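Local coordinates for protein salicylaldehyde dehydrogenase NahF (Pseudomonas putida, PDB 4JZ6) that probably catalyses the NAD(+)-dependent oxidation of salicylaldehyde to salicylate, a step of naphthalene degradation, as a member of the aldehyde dehydrogenase family, at residues Lys21-Asn25 / Asn26-Asp30. Numbering follows the deposited sequence.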
loop_
_atom_site.group_PDB
_atom_site.type_symbol
_atom_site.label_atom_id
_atom_site.label_comp_id
_atom_site.label_asym_id
_atom_site.label_seq_id
_atom_site.Cartn_x
_atom_site.Cartn_y
_atom_site.Cartn_z
ATOM N N LYS A 21 -10.962 -29.696 11.697
ATOM C CA LYS A 21 -9.850 -29.378 12.594
ATOM C C LYS A 21 -9.035 -28.169 12.130
ATOM O O LYS A 21 -9.358 -27.532 11.124
ATOM C CB LYS A 21 -8.929 -30.591 12.745
ATOM C CG LYS A 21 -9.543 -31.763 13.507
ATOM C CD LYS A 21 -8.493 -32.798 13.884
ATOM C CE LYS A 21 -9.076 -33.890 14.770
ATOM N NZ LYS A 21 -8.014 -34.773 15.339
ATOM N N LEU A 22 -7.985 -27.851 12.883
ATOM C CA LEU A 22 -6.993 -26.855 12.471
ATOM C C LEU A 22 -5.940 -27.532 11.595
ATOM O O LEU A 22 -5.815 -28.759 11.607
ATOM C CB LEU A 22 -6.314 -26.248 13.701
ATOM C CG LEU A 22 -6.847 -24.942 14.299
ATOM C CD1 LEU A 22 -8.342 -24.753 14.052
ATOM C CD2 LEU A 22 -6.517 -24.874 15.793
ATOM N N PHE A 23 -5.176 -26.745 10.844
ATOM C CA PHE A 23 -4.123 -27.310 10.003
ATOM C C PHE A 23 -2.790 -26.575 10.144
ATOM O O PHE A 23 -2.659 -25.422 9.730
ATOM C CB PHE A 23 -4.568 -27.321 8.544
ATOM C CG PHE A 23 -3.622 -28.030 7.626
ATOM C CD1 PHE A 23 -3.587 -29.416 7.581
ATOM C CD2 PHE A 23 -2.775 -27.311 6.795
ATOM C CE1 PHE A 23 -2.719 -30.080 6.723
ATOM C CE2 PHE A 23 -1.907 -27.963 5.939
ATOM C CZ PHE A 23 -1.881 -29.350 5.898
ATOM N N ILE A 24 -1.807 -27.249 10.739
ATOM C CA ILE A 24 -0.464 -26.696 10.904
ATOM C C ILE A 24 0.602 -27.750 10.599
ATOM O O ILE A 24 0.545 -28.862 11.124
ATOM C CB ILE A 24 -0.240 -26.168 12.333
ATOM C CG1 ILE A 24 -1.268 -25.089 12.679
ATOM C CG2 ILE A 24 1.168 -25.628 12.478
ATOM C CD1 ILE A 24 -1.072 -24.474 14.041
ATOM N N ASN A 25 1.566 -27.394 9.749
ATOM C CA ASN A 25 2.668 -28.289 9.383
ATOM C C ASN A 25 2.240 -29.641 8.812
ATOM O O ASN A 25 2.702 -30.684 9.274
ATOM C CB ASN A 25 3.601 -28.515 10.576
ATOM C CG ASN A 25 4.839 -27.648 10.521
ATOM O OD1 ASN A 25 5.357 -27.349 9.441
ATOM N ND2 ASN A 25 5.328 -27.240 11.688
ATOM N N ASN A 26 1.370 -29.615 7.806
ATOM C CA ASN A 26 0.868 -30.836 7.183
ATOM C C ASN A 26 0.195 -31.767 8.186
ATOM O O ASN A 26 0.167 -32.986 7.998
ATOM C CB ASN A 26 1.981 -31.567 6.420
ATOM C CG ASN A 26 2.156 -31.048 5.001
ATOM O OD1 ASN A 26 1.495 -30.092 4.584
ATOM N ND2 ASN A 26 3.058 -31.675 4.252
ATOM N N ALA A 27 -0.344 -31.184 9.254
ATOM C CA ALA A 27 -1.021 -31.964 10.284
ATOM C C ALA A 27 -2.366 -31.355 10.658
ATOM O O ALA A 27 -2.457 -30.166 10.966
ATOM C CB ALA A 27 -0.140 -32.096 11.519
ATOM N N TRP A 28 -3.413 -32.174 10.624
ATOM C CA TRP A 28 -4.719 -31.745 11.099
ATOM C C TRP A 28 -4.829 -32.016 12.595
ATOM O O TRP A 28 -4.637 -33.146 13.046
ATOM C CB TRP A 28 -5.828 -32.445 10.325
ATOM C CG TRP A 28 -5.932 -31.986 8.900
ATOM C CD1 TRP A 28 -5.399 -32.594 7.798
ATOM C CD2 TRP A 28 -6.614 -30.820 8.424
ATOM N NE1 TRP A 28 -5.707 -31.877 6.664
ATOM C CE2 TRP A 28 -6.455 -30.787 7.022
ATOM C CE3 TRP A 28 -7.346 -29.806 9.043
ATOM C CZ2 TRP A 28 -6.996 -29.773 6.235
ATOM C CZ3 TRP A 28 -7.880 -28.800 8.258
ATOM C CH2 TRP A 28 -7.704 -28.792 6.870
ATOM N N ILE A 29 -5.125 -30.969 13.362
ATOM C CA ILE A 29 -5.035 -31.026 14.820
ATOM C C ILE A 29 -6.165 -30.276 15.515
ATOM O O ILE A 29 -6.808 -29.409 14.923
ATOM C CB ILE A 29 -3.717 -30.403 15.316
ATOM C CG1 ILE A 29 -3.559 -28.996 14.748
ATOM C CG2 ILE A 29 -2.529 -31.254 14.921
ATOM C CD1 ILE A 29 -2.340 -28.276 15.247
ATOM N N ASP A 30 -6.392 -30.609 16.782
ATOM C CA ASP A 30 -7.334 -29.875 17.617
ATOM C C ASP A 30 -6.670 -28.584 18.083
ATOM O O ASP A 30 -5.460 -28.417 17.929
ATOM C CB ASP A 30 -7.732 -30.711 18.832
ATOM C CG ASP A 30 -8.365 -32.033 18.453
ATOM O OD1 ASP A 30 -9.183 -32.052 17.509
ATOM O OD2 ASP A 30 -8.040 -33.050 19.100
#
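Lys-21 runs its extended chain toward Asp-30, where Lys-21 NZ and Asp-30 OD1 form a long salt bridge of 3.7 Å. Leu-22 pairs with Ile-29 through two backbone bonds: Leu-22 N donates to Ile-29 O at 2.8 Å and Ile-29 N returns a bond to Leu-22 O at 2.9 Å, the evidence for an antiparallel hydrogen-bonded pair. At the non-hydrogen-bonded pair that follows, Phe-23 has CG anti to its own backbone N (chi1 -173°), which sets CB and CD1 over one indole face of Trp-28. Phe-23 CB stands 3.7 Å from the centroid of the Trp-28 six-membered ring, 13° off the normal, a CH-pi contact; the phenyl plane is inclined at 48° to the five-membered ring of Trp-28, an oblique pair. Trp-28 NE1 is hydrogen-bonded to Gln-206 OE1. Replacing Trp-28 with alanine would probably leave CB and CD1 of Phe-23 without this apolar cover and Gln-206 OE1 without that donor. On the opposite face, with Leu-22 and Ile-29, Ile-24 CB meets Ile-29 CD1 at 4.2 Å. Ile-24 N donates to Ala-27 O at 3.0 Å. Asn-25 and Asn-26, both with positive phi, lie in the tight turn of this beta hairpin. Phe-23 and Trp-28 pack on helix 195-208 and on Tyr-217 of strand 215-218, whereas Leu-22 and Ile-24 face helix 56-73.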